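Local coordinates for capsule biosynthesis protein CapD proenzyme (Bacillus anthracis, PDB 3G9K) that cuts the poly-gamma-D-glutamate capsule by transpeptidation, joining it through an amide bond to meso-diaminopimelic acid of the peptidoglycan and releasing shorter capsule fragments, at residues S26-A30 with V54-E59; E79-R85 with Y216-K222; G121-Q125 with K184-E188. All coordinates share one frame; numbering follows the deposited sequence.

This chain is the N-terminal of the two polypeptides cut from one gamma-glutamyltransferase-family precursor. Contacts 1 and 3 belong to its helical part, their centres about 17 Å apart, with helix 44-58 as the link: its end forms contact 1, while Tyr53 packs on both helices of contact 3. Contact 2 pairs strands on the opposite side of the chain's centre from contact 1, with about 23 Å between centres, and its segments bracket contact 3 in sequence, the centres of contacts 2 and 3 being about 22 Å apart. Contacts 1 and 2 both meet the partner chain. In related enzymes the nucleophile begins that chain; contact 1, which reaches its Thr2, is thus probably near the active site.

Contact 1 (S26-A30 with V54-E59); sequences SHPLA and VLGVVE
His27, Leu29 and Ala30, at the start of helix 28-39, meet Val54, Leu55 and Val58 in the last turns of helix 44-58, a buried helix-to-helix contact bordered by one polar link. The middle of it is a CH-pi contact. Val58 sets CG2 over the His27 ring, 3.7 Å from its centroid and 10° off the ring normal, so the methyl sits almost directly above the middle of one face. With chi1 at -56°, CG1 stands anti to the carbonyl carbon and touches Leu29 CD1 at 4.1 Å, while CG2 takes the place between the backbone N and the carbonyl carbon and so covers the ring.

The ring cannot easily turn from this methyl, because His27 is the N-cap of its helix: ND1 accepts Leu29 N at 3.0 Å, nearly in the ring plane and with a fairly straight bond (162°). Histidine suits the place by offering an in-plane acceptor to a helix N-H and a flat face to an aliphatic neighbour. Beside it, the small Ala30 lets the helices come near each other. Its CB lies 3.5 Å from Leu55 CD2, and Val54 CG1 approaches its CA to 3.8 Å.

Where helix 44-58 ends, the extended chain of Glu59 runs back across the contact. Its OE2 accepts Ser26 OG at 2.6 Å on the syn side, slightly out of the carboxylate plane. The other oxygen, OE1, bonds to Thr2 OG1 of the partner chain, so both oxygens of this buried carboxylate are satisfied and the two polypeptides are tied together here. Leu55 also packs on Phe4 of that chain. On another flank, Leu29 and Val58 share Tyr130 of helix 120-133 and Phe135 of strand 135-136, while Val57 reaches Leu178 and Leu182 of helix 176-188.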
ATOM      1  N   SER A  26      -0.247  -9.248  -1.580  1.00 14.44           N
ATOM      2  CA  SER A  26      -1.278  -9.733  -0.647  1.00 16.24           C
ATOM      3  C   SER A  26      -2.316 -10.665  -1.332  1.00 15.52           C
ATOM      4  O   SER A  26      -3.353 -11.017  -0.762  1.00 16.83           O
ATOM      5  CB  SER A  26      -1.986  -8.589   0.036  1.00 16.47           C
ATOM      6  OG  SER A  26      -2.485  -7.682  -0.897  1.00 19.56           O
ATOM      7  N   HIS A  27      -2.065 -11.041  -2.567  1.00 17.05           N
ATOM      8  CA  HIS A  27      -2.899 -12.088  -3.190  1.00 16.88           C
ATOM      9  C   HIS A  27      -2.012 -13.032  -4.010  1.00 18.05           C
ATOM     10  O   HIS A  27      -1.248 -12.569  -4.814  1.00 17.06           O
ATOM     11  CB  HIS A  27      -4.007 -11.500  -4.068  1.00 17.77           C
ATOM     12  CG  HIS A  27      -5.099 -12.483  -4.398  1.00 17.02           C
ATOM     13  ND1 HIS A  27      -4.927 -13.493  -5.310  1.00 19.70           N
ATOM     14  CD2 HIS A  27      -6.378 -12.593  -3.953  1.00 18.58           C
ATOM     15  CE1 HIS A  27      -6.044 -14.203  -5.401  1.00 20.88           C
ATOM     16  NE2 HIS A  27      -6.941 -13.678  -4.586  1.00 21.68           N
ATOM     17  N   PRO A  28      -2.139 -14.359  -3.814  1.00 19.44           N
ATOM     18  CA  PRO A  28      -1.323 -15.331  -4.571  1.00 19.14           C
ATOM     19  C   PRO A  28      -1.438 -15.262  -6.100  1.00 18.82           C
ATOM     20  O   PRO A  28      -0.512 -15.664  -6.770  1.00 18.55           O
ATOM     21  CB  PRO A  28      -1.824 -16.696  -4.052  1.00 20.00           C
ATOM     22  CG  PRO A  28      -3.147 -16.428  -3.518  1.00 21.61           C
ATOM     23  CD  PRO A  28      -3.021 -15.051  -2.872  1.00 20.24           C
ATOM     24  N   LEU A  29      -2.551 -14.774  -6.652  1.00 19.37           N
ATOM     25  CA  LEU A  29      -2.671 -14.640  -8.106  1.00 19.25           C
ATOM     26  C   LEU A  29      -1.851 -13.452  -8.632  1.00 18.96           C
ATOM     27  O   LEU A  29      -1.351 -13.490  -9.739  1.00 17.98           O
ATOM     28  CB  LEU A  29      -4.143 -14.544  -8.551  1.00 18.95           C
ATOM     29  CG  LEU A  29      -5.010 -15.795  -8.345  1.00 21.36           C
ATOM     30  CD1 LEU A  29      -6.471 -15.610  -8.899  1.00 21.63           C
ATOM     31  CD2 LEU A  29      -4.320 -17.008  -8.989  1.00 25.16           C
ATOM     32  N   ALA A  30      -1.744 -12.396  -7.824  1.00 18.29           N
ATOM     33  CA  ALA A  30      -0.886 -11.253  -8.125  1.00 18.77           C
ATOM     34  C   ALA A  30       0.559 -11.682  -8.092  1.00 18.44           C
ATOM     35  O   ALA A  30       1.333 -11.293  -8.980  1.00 17.48           O
ATOM     36  CB  ALA A  30      -1.132 -10.084  -7.141  1.00 18.15           C
ATOM     37  N   VAL A  54      -4.153  -6.794 -11.713  1.00 15.80           N
ATOM     38  CA  VAL A  54      -4.651  -8.067 -11.182  1.00 15.18           C
ATOM     39  C   VAL A  54      -5.278  -7.909  -9.773  1.00 15.18           C
ATOM     40  O   VAL A  54      -6.377  -8.397  -9.516  1.00 16.31           O
ATOM     41  CB  VAL A  54      -3.510  -9.141 -11.182  1.00 14.54           C
ATOM     42  CG1 VAL A  54      -3.858 -10.311 -10.277  1.00 15.14           C
ATOM     43  CG2 VAL A  54      -3.204  -9.559 -12.639  1.00 17.75           C
ATOM     44  N   LEU A  55      -4.604  -7.154  -8.920  1.00 14.28           N
ATOM     45  CA  LEU A  55      -5.023  -6.839  -7.562  1.00 14.46           C
ATOM     46  C   LEU A  55      -6.349  -6.093  -7.613  1.00 14.32           C
ATOM     47  O   LEU A  55      -7.253  -6.392  -6.817  1.00 15.57           O
ATOM     48  CB  LEU A  55      -3.944  -6.043  -6.816  1.00 14.14           C
ATOM     49  CG  LEU A  55      -2.755  -6.878  -6.319  1.00 14.68           C
ATOM     50  CD1 LEU A  55      -1.697  -5.915  -5.843  1.00 15.55           C
ATOM     51  CD2 LEU A  55      -3.164  -7.892  -5.251  1.00 17.17           C
ATOM     52  N   GLY A  56      -6.516  -5.191  -8.579  1.00 14.03           N
ATOM     53  CA  GLY A  56      -7.798  -4.469  -8.754  1.00 14.66           C
ATOM     54  C   GLY A  56      -8.934  -5.404  -9.088  1.00 16.36           C
ATOM     55  O   GLY A  56     -10.130  -5.135  -8.827  1.00 18.35           O
ATOM     56  N   VAL A  57      -8.590  -6.535  -9.684  1.00 15.87           N
ATOM     57  CA  VAL A  57      -9.630  -7.525 -10.026  1.00 14.84           C
ATOM     58  C   VAL A  57      -9.875  -8.541  -8.907  1.00 16.50           C
ATOM     59  O   VAL A  57     -11.012  -8.805  -8.515  1.00 18.10           O
ATOM     60  CB  VAL A  57      -9.267  -8.256 -11.344  1.00 15.82           C
ATOM     61  CG1 VAL A  57     -10.221  -9.406 -11.573  1.00 13.90           C
ATOM     62  CG2 VAL A  57      -9.300  -7.282 -12.526  1.00 16.38           C
ATOM     63  N   VAL A  58      -8.812  -9.136  -8.393  1.00 16.45           N
ATOM     64  CA  VAL A  58      -8.948 -10.261  -7.472  1.00 17.06           C
ATOM     65  C   VAL A  58      -8.922  -9.834  -6.004  1.00 16.73           C
ATOM     66  O   VAL A  58      -9.312 -10.613  -5.109  1.00 18.27           O
ATOM     67  CB  VAL A  58      -7.846 -11.355  -7.743  1.00 17.83           C
ATOM     68  CG1 VAL A  58      -7.890 -11.822  -9.217  1.00 15.57           C
ATOM     69  CG2 VAL A  58      -6.433 -10.827  -7.383  1.00 16.09           C
ATOM     70  N   GLU A  59      -8.401  -8.643  -5.735  1.00 17.61           N
ATOM     71  CA  GLU A  59      -8.369  -8.109  -4.387  1.00 17.51           C
ATOM     72  C   GLU A  59      -9.122  -6.771  -4.363  1.00 17.12           C
ATOM     73  O   GLU A  59      -8.652  -5.791  -3.823  1.00 16.05           O
ATOM     74  CB  GLU A  59      -6.936  -7.917  -3.911  1.00 17.96           C
ATOM     75  CG  GLU A  59      -6.883  -7.821  -2.429  1.00 17.92           C
ATOM     76  CD  GLU A  59      -5.512  -7.433  -1.911  1.00 20.69           C
ATOM     77  OE1 GLU A  59      -4.891  -6.517  -2.494  1.00 18.15           O
ATOM     78  OE2 GLU A  59      -5.073  -8.052  -0.922  1.00 25.73           O
TER

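Contact 2 (E79-R85 with Y216-K222); sequences ETFIDYR and YKVEVRK
Phe81, Ile82 and Asp83 pair with Arg221, Val220 and Glu219 as neighbouring antiparallel strands, the two inner ones of this chain's four-stranded sheet. Phe81-Arg221 and Asp83-Glu219 are hydrogen-bonded pairs, each with two backbone bonds; Ile82-Val220 between them is a non-hydrogen-bonded pair.

The charged contact lies on the face of Phe81 and Asp83. The extended Arg221 grips Asp83 side-on, NH2 (2.9 Å) and NE (3.0 Å) both meeting OD2 in the guanidinium plane, although the carboxylate is turned 60° from it. OD1 closes an Asx turn with Arg85 N and forms a salt bridge to Arg55 of the partner chain, so each oxygen of this buried carboxylate has an arginine partner, which probably offsets its charge.

Ile82 and Val220, branched residues that favour strands, share the other face, CD1 beside CG2 at 3.8 Å. Ile82 CG2 also presses on CG1 of Val218, just before the strand, at a tight 3.3 Å.

Polar side chains bind backbone carbonyls at both ends. Tyr216 OH donates to Arg85 O at 2.7 Å from above the carbonyl plane. Lys222, bent at chi2 and chi3, curls back to place NZ 2.6 Å from Glu79 O, and a water bridges that NZ to Glu79 OE1.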
ATOM      1  N   GLU A  79      16.049   7.168  -9.267  1.00 33.05           N
ATOM      2  CA  GLU A  79      15.018   7.070  -8.226  1.00 32.26           C
ATOM      3  C   GLU A  79      13.819   7.938  -8.608  1.00 30.76           C
ATOM      4  O   GLU A  79      13.966   9.132  -8.855  1.00 30.35           O
ATOM      5  CB  GLU A  79      15.536   7.561  -6.866  1.00 32.79           C
ATOM      6  CG  GLU A  79      16.833   6.935  -6.409  1.00 34.78           C
ATOM      7  CD  GLU A  79      18.076   7.637  -6.964  1.00 38.41           C
ATOM      8  OE1 GLU A  79      18.058   8.885  -7.096  1.00 39.66           O
ATOM      9  OE2 GLU A  79      19.060   6.918  -7.255  1.00 39.98           O
ATOM     10  N   THR A  80      12.627   7.360  -8.602  1.00 28.80           N
ATOM     11  CA  THR A  80      11.415   8.061  -9.038  1.00 28.07           C
ATOM     12  C   THR A  80      10.253   7.700  -8.133  1.00 25.08           C
ATOM     13  O   THR A  80      10.139   6.552  -7.690  1.00 23.12           O
ATOM     14  CB  THR A  80      10.977   7.643 -10.462  1.00 28.74           C
ATOM     15  OG1 THR A  80      12.098   7.611 -11.364  1.00 32.76           O
ATOM     16  CG2 THR A  80       9.929   8.619 -10.995  1.00 29.70           C
ATOM     17  N   PHE A  81       9.393   8.667  -7.885  1.00 22.15           N
ATOM     18  CA  PHE A  81       8.128   8.419  -7.216  1.00 22.18           C
ATOM     19  C   PHE A  81       6.979   8.904  -8.114  1.00 21.77           C
ATOM     20  O   PHE A  81       6.952  10.057  -8.503  1.00 22.61           O
ATOM     21  CB  PHE A  81       8.027   9.120  -5.854  1.00 21.33           C
ATOM     22  CG  PHE A  81       6.776   8.753  -5.122  1.00 20.95           C
ATOM     23  CD1 PHE A  81       6.713   7.571  -4.408  1.00 23.13           C
ATOM     24  CD2 PHE A  81       5.645   9.523  -5.220  1.00 20.91           C
ATOM     25  CE1 PHE A  81       5.538   7.184  -3.773  1.00 20.92           C
ATOM     26  CE2 PHE A  81       4.469   9.131  -4.581  1.00 22.11           C
ATOM     27  CZ  PHE A  81       4.441   7.963  -3.848  1.00 20.58           C
ATOM     28  N   ILE A  82       6.063   8.016  -8.495  1.00 21.84           N
ATOM     29  CA  ILE A  82       4.899   8.461  -9.252  1.00 21.31           C
ATOM     30  C   ILE A  82       3.640   8.525  -8.345  1.00 21.57           C
ATOM     31  O   ILE A  82       3.228   7.528  -7.751  1.00 20.88           O
ATOM     32  CB  ILE A  82       4.628   7.588 -10.466  1.00 21.03           C
ATOM     33  CG1 ILE A  82       5.922   7.288 -11.218  1.00 23.42           C
ATOM     34  CG2 ILE A  82       3.565   8.260 -11.342  1.00 18.29           C
ATOM     35  CD1 ILE A  82       6.722   8.524 -11.512  1.00 28.38           C
ATOM     36  N   ASP A  83       3.078   9.720  -8.242  1.00 21.78           N
ATOM     37  CA  ASP A  83       1.901  10.010  -7.454  1.00 21.38           C
ATOM     38  C   ASP A  83       0.652   9.966  -8.350  1.00 21.96           C
ATOM     39  O   ASP A  83       0.411  10.886  -9.142  1.00 21.75           O
ATOM     40  CB  ASP A  83       2.056  11.403  -6.815  1.00 22.01           C
ATOM     41  CG  ASP A  83       0.863  11.781  -5.914  1.00 23.41           C
ATOM     42  OD1 ASP A  83      -0.222  11.166  -6.028  1.00 25.02           O
ATOM     43  OD2 ASP A  83       1.012  12.659  -5.042  1.00 26.75           O
ATOM     44  N   TYR A  84      -0.154   8.909  -8.212  1.00 20.13           N
ATOM     45  CA  TYR A  84      -1.434   8.808  -8.922  1.00 19.77           C
ATOM     46  C   TYR A  84      -2.619   8.697  -7.927  1.00 19.69           C
ATOM     47  O   TYR A  84      -3.607   7.999  -8.137  1.00 18.54           O
ATOM     48  CB  TYR A  84      -1.401   7.669  -9.961  1.00 19.22           C
ATOM     49  CG  TYR A  84      -0.824   6.350  -9.421  1.00 17.70           C
ATOM     50  CD1 TYR A  84      -1.644   5.339  -8.973  1.00 17.04           C
ATOM     51  CD2 TYR A  84       0.538   6.146  -9.363  1.00 18.65           C
ATOM     52  CE1 TYR A  84      -1.118   4.174  -8.475  1.00 14.37           C
ATOM     53  CE2 TYR A  84       1.066   5.001  -8.857  1.00 18.22           C
ATOM     54  CZ  TYR A  84       0.234   3.994  -8.434  1.00 17.82           C
ATOM     55  OH  TYR A  84       0.793   2.844  -7.916  1.00 15.98           O
ATOM     56  N   ARG A  85      -2.516   9.483  -6.868  1.00 20.08           N
ATOM     57  CA  ARG A  85      -3.543   9.609  -5.911  1.00 22.81           C
ATOM     58  C   ARG A  85      -4.684  10.402  -6.542  1.00 22.22           C
ATOM     59  O   ARG A  85      -4.439  11.274  -7.395  1.00 20.57           O
ATOM     60  CB  ARG A  85      -2.963  10.332  -4.699  1.00 23.09           C
ATOM     61  CG  ARG A  85      -3.847  10.350  -3.512  1.00 27.52           C
ATOM     62  CD  ARG A  85      -3.026  10.589  -2.234  1.00 28.82           C
ATOM     63  NE  ARG A  85      -3.902  10.795  -1.085  1.00 33.88           N
ATOM     64  CZ  ARG A  85      -4.594   9.828  -0.489  1.00 32.84           C
ATOM     65  NH1 ARG A  85      -4.540   8.568  -0.919  1.00 36.05           N
ATOM     66  NH2 ARG A  85      -5.345  10.127   0.560  1.00 35.56           N
ATOM     67  N   TYR A 216      -7.630  14.987 -15.108  1.00 19.74           N
ATOM     68  CA  TYR A 216      -6.768  14.321 -14.156  1.00 20.77           C
ATOM     69  C   TYR A 216      -5.331  14.297 -14.672  1.00 21.58           C
ATOM     70  O   TYR A 216      -5.099  13.966 -15.824  1.00 22.34           O
ATOM     71  CB  TYR A 216      -7.219  12.880 -13.881  1.00 19.48           C
ATOM     72  CG  TYR A 216      -6.289  12.273 -12.822  1.00 18.37           C
ATOM     73  CD1 TYR A 216      -5.138  11.582 -13.176  1.00 18.77           C
ATOM     74  CD2 TYR A 216      -6.538  12.483 -11.453  1.00 19.08           C
ATOM     75  CE1 TYR A 216      -4.271  11.066 -12.209  1.00 18.34           C
ATOM     76  CE2 TYR A 216      -5.664  11.969 -10.475  1.00 16.98           C
ATOM     77  CZ  TYR A 216      -4.538  11.283 -10.858  1.00 17.16           C
ATOM     78  OH  TYR A 216      -3.661  10.803  -9.915  1.00 18.90           O
ATOM     79  N   LYS A 217      -4.378  14.621 -13.800  1.00 22.79           N
ATOM     80  CA  LYS A 217      -2.941  14.538 -14.118  1.00 24.18           C
ATOM     81  C   LYS A 217      -2.142  13.851 -13.010  1.00 23.62           C
ATOM     82  O   LYS A 217      -2.316  14.158 -11.818  1.00 23.65           O
ATOM     83  CB  LYS A 217      -2.356  15.931 -14.326  1.00 25.85           C
ATOM     84  CG  LYS A 217      -2.927  16.664 -15.557  1.00 28.78           C
ATOM     85  CD  LYS A 217      -2.675  15.896 -16.867  1.00 32.50           C
ATOM     86  CE  LYS A 217      -3.455  16.489 -18.044  1.00 33.31           C
ATOM     87  NZ  LYS A 217      -3.791  15.446 -19.070  1.00 36.24           N
ATOM     88  N   VAL A 218      -1.286  12.922 -13.418  1.00 23.56           N
ATOM     89  CA  VAL A 218      -0.286  12.314 -12.524  1.00 24.20           C
ATOM     90  C   VAL A 218       0.769  13.337 -12.112  1.00 25.19           C
ATOM     91  O   VAL A 218       1.012  14.283 -12.848  1.00 25.30           O
ATOM     92  CB  VAL A 218       0.419  11.132 -13.212  1.00 24.41           C
ATOM     93  CG1 VAL A 218       1.486  10.596 -12.345  1.00 26.95           C
ATOM     94  CG2 VAL A 218      -0.583  10.049 -13.519  1.00 22.93           C
ATOM     95  N   GLU A 219       1.357  13.158 -10.940  1.00 23.98           N
ATOM     96  CA  GLU A 219       2.542  13.941 -10.545  1.00 25.90           C
ATOM     97  C   GLU A 219       3.752  13.027 -10.369  1.00 26.58           C
ATOM     98  O   GLU A 219       3.639  11.945  -9.756  1.00 26.21           O
ATOM     99  CB  GLU A 219       2.248  14.725  -9.280  1.00 25.79           C
ATOM    100  CG  GLU A 219       1.062  15.702  -9.438  1.00 29.43           C
ATOM    101  CD  GLU A 219       1.361  16.886 -10.395  1.00 33.47           C
ATOM    102  OE1 GLU A 219       2.549  17.193 -10.601  1.00 34.84           O
ATOM    103  OE2 GLU A 219       0.413  17.485 -10.969  1.00 35.31           O
ATOM    104  N   VAL A 220       4.880  13.441 -10.952  1.00 26.63           N
ATOM    105  CA  VAL A 220       6.174  12.777 -10.784  1.00 28.08           C
ATOM    106  C   VAL A 220       6.909  13.580  -9.729  1.00 28.12           C
ATOM    107  O   VAL A 220       6.913  14.805  -9.780  1.00 28.00           O
ATOM    108  CB  VAL A 220       6.947  12.691 -12.107  1.00 28.50           C
ATOM    109  CG1 VAL A 220       8.312  12.045 -11.922  1.00 30.67           C
ATOM    110  CG2 VAL A 220       6.112  11.929 -13.116  1.00 30.64           C
ATOM    111  N   ARG A 221       7.426  12.884  -8.709  1.00 28.23           N
ATOM    112  CA  ARG A 221       8.015  13.532  -7.541  1.00 28.48           C
ATOM    113  C   ARG A 221       9.343  12.854  -7.262  1.00 28.78           C
ATOM    114  O   ARG A 221       9.578  11.731  -7.707  1.00 28.26           O
ATOM    115  CB  ARG A 221       7.098  13.440  -6.326  1.00 28.92           C
ATOM    116  CG  ARG A 221       5.679  13.943  -6.534  1.00 28.82           C
ATOM    117  CD  ARG A 221       4.940  14.047  -5.193  1.00 30.88           C
ATOM    118  NE  ARG A 221       3.495  14.252  -5.337  1.00 30.22           N
ATOM    119  CZ  ARG A 221       2.903  15.408  -5.613  1.00 34.10           C
ATOM    120  NH1 ARG A 221       3.622  16.529  -5.754  1.00 35.68           N
ATOM    121  NH2 ARG A 221       1.575  15.461  -5.742  1.00 35.21           N
ATOM    122  N   LYS A 222      10.231  13.581  -6.592  1.00 29.49           N
ATOM    123  CA  LYS A 222      11.503  13.020  -6.139  1.00 30.38           C
ATOM    124  C   LYS A 222      11.267  12.212  -4.859  1.00 28.50           C
ATOM    125  O   LYS A 222      10.615  12.685  -3.956  1.00 28.59           O
ATOM    126  CB  LYS A 222      12.520  14.135  -5.848  1.00 31.57           C
ATOM    127  CG  LYS A 222      13.568  14.314  -6.948  1.00 36.75           C
ATOM    128  CD  LYS A 222      14.454  13.045  -7.122  1.00 40.18           C
ATOM    129  CE  LYS A 222      14.422  12.548  -8.585  1.00 42.04           C
ATOM    130  NZ  LYS A 222      15.335  11.389  -8.801  1.00 43.50           N
TER
HETATM  131  O   HOH W   1      16.603  10.791  -6.234  1.00 42.35           O

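Contact 3 (G121-Q125 with K184-E188); sequences GELLQ and KIQKE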
ATOM      1  N   GLY A 121      -1.124  -3.204 -23.887  1.00 21.25           N
ATOM      2  CA  GLY A 121      -2.155  -4.180 -24.090  1.00 20.36           C
ATOM      3  C   GLY A 121      -1.862  -5.500 -23.430  1.00 20.73           C
ATOM      4  O   GLY A 121      -2.677  -6.061 -22.767  1.00 22.47           O
ATOM      5  N   GLU A 122      -0.668  -5.988 -23.644  1.00 20.77           N
ATOM      6  CA  GLU A 122      -0.220  -7.260 -23.075  1.00 21.72           C
ATOM      7  C   GLU A 122      -0.297  -7.286 -21.547  1.00 21.05           C
ATOM      8  O   GLU A 122      -0.660  -8.288 -20.937  1.00 22.68           O
ATOM      9  CB  GLU A 122       1.251  -7.542 -23.414  1.00 22.48           C
ATOM     10  CG  GLU A 122       1.609  -7.696 -24.839  1.00 25.00           C
ATOM     11  CD  GLU A 122       3.113  -7.956 -25.047  1.00 25.14           C
ATOM     12  OE1 GLU A 122       3.848  -8.261 -24.068  1.00 31.68           O
ATOM     13  OE2 GLU A 122       3.566  -7.865 -26.189  1.00 30.18           O
ATOM     14  N   LEU A 123       0.107  -6.184 -20.943  1.00 18.54           N
ATOM     15  CA  LEU A 123       0.124  -6.051 -19.493  1.00 18.65           C
ATOM     16  C   LEU A 123      -1.256  -6.043 -18.809  1.00 18.63           C
ATOM     17  O   LEU A 123      -1.353  -6.458 -17.659  1.00 18.19           O
ATOM     18  CB  LEU A 123       0.900  -4.804 -19.153  1.00 18.35           C
ATOM     19  CG  LEU A 123       2.323  -4.708 -19.725  1.00 19.85           C
ATOM     20  CD1 LEU A 123       2.974  -3.378 -19.298  1.00 17.08           C
ATOM     21  CD2 LEU A 123       3.251  -5.892 -19.316  1.00 18.11           C
ATOM     22  N   LEU A 124      -2.318  -5.632 -19.538  1.00 18.20           N
ATOM     23  CA  LEU A 124      -3.680  -5.621 -19.005  1.00 19.18           C
ATOM     24  C   LEU A 124      -4.345  -6.963 -19.132  1.00 19.75           C
ATOM     25  O   LEU A 124      -5.329  -7.225 -18.459  1.00 18.60           O
ATOM     26  CB  LEU A 124      -4.525  -4.546 -19.717  1.00 19.93           C
ATOM     27  CG  LEU A 124      -4.510  -3.150 -19.079  1.00 22.06           C
ATOM     28  CD1 LEU A 124      -3.140  -2.576 -19.065  1.00 25.10           C
ATOM     29  CD2 LEU A 124      -5.480  -2.190 -19.816  1.00 22.96           C
ATOM     30  N   GLN A 125      -3.811  -7.827 -20.004  1.00 20.95           N
ATOM     31  CA  GLN A 125      -4.502  -9.053 -20.339  1.00 20.72           C
ATOM     32  C   GLN A 125      -4.679 -10.014 -19.162  1.00 20.38           C
ATOM     33  O   GLN A 125      -5.730 -10.591 -19.023  1.00 19.88           O
ATOM     34  CB  GLN A 125      -3.865  -9.777 -21.554  1.00 20.88           C
ATOM     35  CG  GLN A 125      -4.777 -10.832 -22.158  1.00 21.11           C
ATOM     36  CD  GLN A 125      -6.005 -10.237 -22.813  1.00 19.90           C
ATOM     37  OE1 GLN A 125      -5.910  -9.286 -23.584  1.00 22.88           O
ATOM     38  NE2 GLN A 125      -7.137 -10.784 -22.514  1.00 19.99           N
ATOM     39  N   LYS A 184     -11.892  -1.879 -22.795  1.00 20.26           N
ATOM     40  CA  LYS A 184     -11.955  -0.531 -23.388  1.00 20.31           C
ATOM     41  C   LYS A 184     -10.677   0.240 -23.146  1.00 19.98           C
ATOM     42  O   LYS A 184     -10.171   0.917 -24.025  1.00 19.07           O
ATOM     43  CB  LYS A 184     -13.145   0.271 -22.823  1.00 21.10           C
ATOM     44  CG  LYS A 184     -13.605   1.435 -23.747  1.00 21.19           C
ATOM     45  CD  LYS A 184     -14.924   2.008 -23.243  1.00 22.23           C
ATOM     46  CE  LYS A 184     -15.614   2.936 -24.239  1.00 23.79           C
ATOM     47  NZ  LYS A 184     -14.944   4.202 -24.524  1.00 23.42           N
ATOM     48  N   ILE A 185     -10.174   0.149 -21.929  1.00 19.07           N
ATOM     49  CA  ILE A 185      -8.889   0.745 -21.578  1.00 17.91           C
ATOM     50  C   ILE A 185      -7.761   0.063 -22.409  1.00 17.53           C
ATOM     51  O   ILE A 185      -6.826   0.726 -22.864  1.00 17.63           O
ATOM     52  CB  ILE A 185      -8.622   0.575 -20.067  1.00 18.90           C
ATOM     53  CG1 ILE A 185      -9.563   1.436 -19.234  1.00 17.64           C
ATOM     54  CG2 ILE A 185      -7.167   0.863 -19.719  1.00 17.09           C
ATOM     55  CD1 ILE A 185      -9.578   1.085 -17.758  1.00 16.98           C
ATOM     56  N   GLN A 186      -7.847  -1.255 -22.570  1.00 17.01           N
ATOM     57  CA  GLN A 186      -6.844  -2.016 -23.343  1.00 18.57           C
ATOM     58  C   GLN A 186      -6.800  -1.486 -24.794  1.00 19.52           C
ATOM     59  O   GLN A 186      -5.719  -1.310 -25.352  1.00 19.96           O
ATOM     60  CB  GLN A 186      -7.136  -3.497 -23.308  1.00 18.19           C
ATOM     61  CG  GLN A 186      -6.140  -4.373 -24.100  1.00 18.60           C
ATOM     62  CD  GLN A 186      -6.548  -5.797 -24.020  1.00 17.16           C
ATOM     63  OE1 GLN A 186      -7.668  -6.124 -24.373  1.00 21.06           O
ATOM     64  NE2 GLN A 186      -5.664  -6.656 -23.526  1.00 17.63           N
ATOM     65  N   LYS A 187      -7.969  -1.238 -25.375  1.00 21.27           N
ATOM     66  CA  LYS A 187      -8.081  -0.732 -26.760  1.00 21.26           C
ATOM     67  C   LYS A 187      -7.773   0.755 -26.900  1.00 21.95           C
ATOM     68  O   LYS A 187      -7.036   1.169 -27.818  1.00 22.17           O
ATOM     69  CB  LYS A 187      -9.468  -0.987 -27.297  1.00 22.01           C
ATOM     70  CG  LYS A 187      -9.669  -0.340 -28.664  1.00 22.63           C
ATOM     71  CD  LYS A 187     -10.923  -0.829 -29.295  1.00 25.22           C
ATOM     72  CE  LYS A 187     -10.974  -0.529 -30.776  1.00 28.03           C
ATOM     73  NZ  LYS A 187     -12.078  -1.362 -31.311  1.00 32.01           N
ATOM     74  N   GLU A 188      -8.322   1.576 -26.011  1.00 20.29           N
ATOM     75  CA  GLU A 188      -8.258   3.046 -26.199  1.00 20.00           C
ATOM     76  C   GLU A 188      -7.225   3.788 -25.361  1.00 19.14           C
ATOM     77  O   GLU A 188      -7.007   4.991 -25.543  1.00 18.48           O
ATOM     78  CB  GLU A 188      -9.645   3.654 -25.952  1.00 20.12           C
ATOM     79  CG  GLU A 188     -10.776   2.952 -26.703  1.00 19.97           C
ATOM     80  CD  GLU A 188     -12.113   3.595 -26.454  1.00 22.66           C
ATOM     81  OE1 GLU A 188     -12.132   4.666 -25.799  1.00 26.23           O
ATOM     82  OE2 GLU A 188     -13.121   3.061 -26.976  1.00 30.77           O
TER
HETATM   83  O   HOH W   2      -8.851  -8.515 -24.280  1.00 38.28           O
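Two glutamines meet because their chains take different shapes. Gln186 is fully extended to its amide (chi1 180°, chi2 -179°), spanning the gap between antiparallel helices whose axes, over these short segments, approach to 9.4 Å. Gln125 starts out much the same way but bends at chi2 (67°), which turns its OE1 toward the incoming amide.

Gln186 NE2 spends its two N-H groups on two acceptors, both close to its own amide plane: Gln125 OE1 at 2.6 Å and Gly121 O at 3.1 Å. In each case the donor stands above the plane of the accepting carbonyl. Gly121 O also takes Leu124 N of its own helix, on the face opposite Gln186. A water donates to both Gln125 OE1 and Gln186 OE1, closing a small polar ring on the partly exposed side of the contact. Glutamine fits here, long enough to bridge two helices and carrying both donor and acceptor.

Deeper in, Leu124 crosses Ile185 at about a right angle, its CD2 tightly placed 3.5 Å from Ile185 CG2. The same methyl also lies 4.1 Å from Gln186 CB.

This apolar pair leads into the helical core: Leu124 and Ile185 both touch Tyr53 of helix 44-58, while Ile185 also packs on Val105 of helix 104-115, and Leu123 lies against Ile49 and His112 of those same two helices.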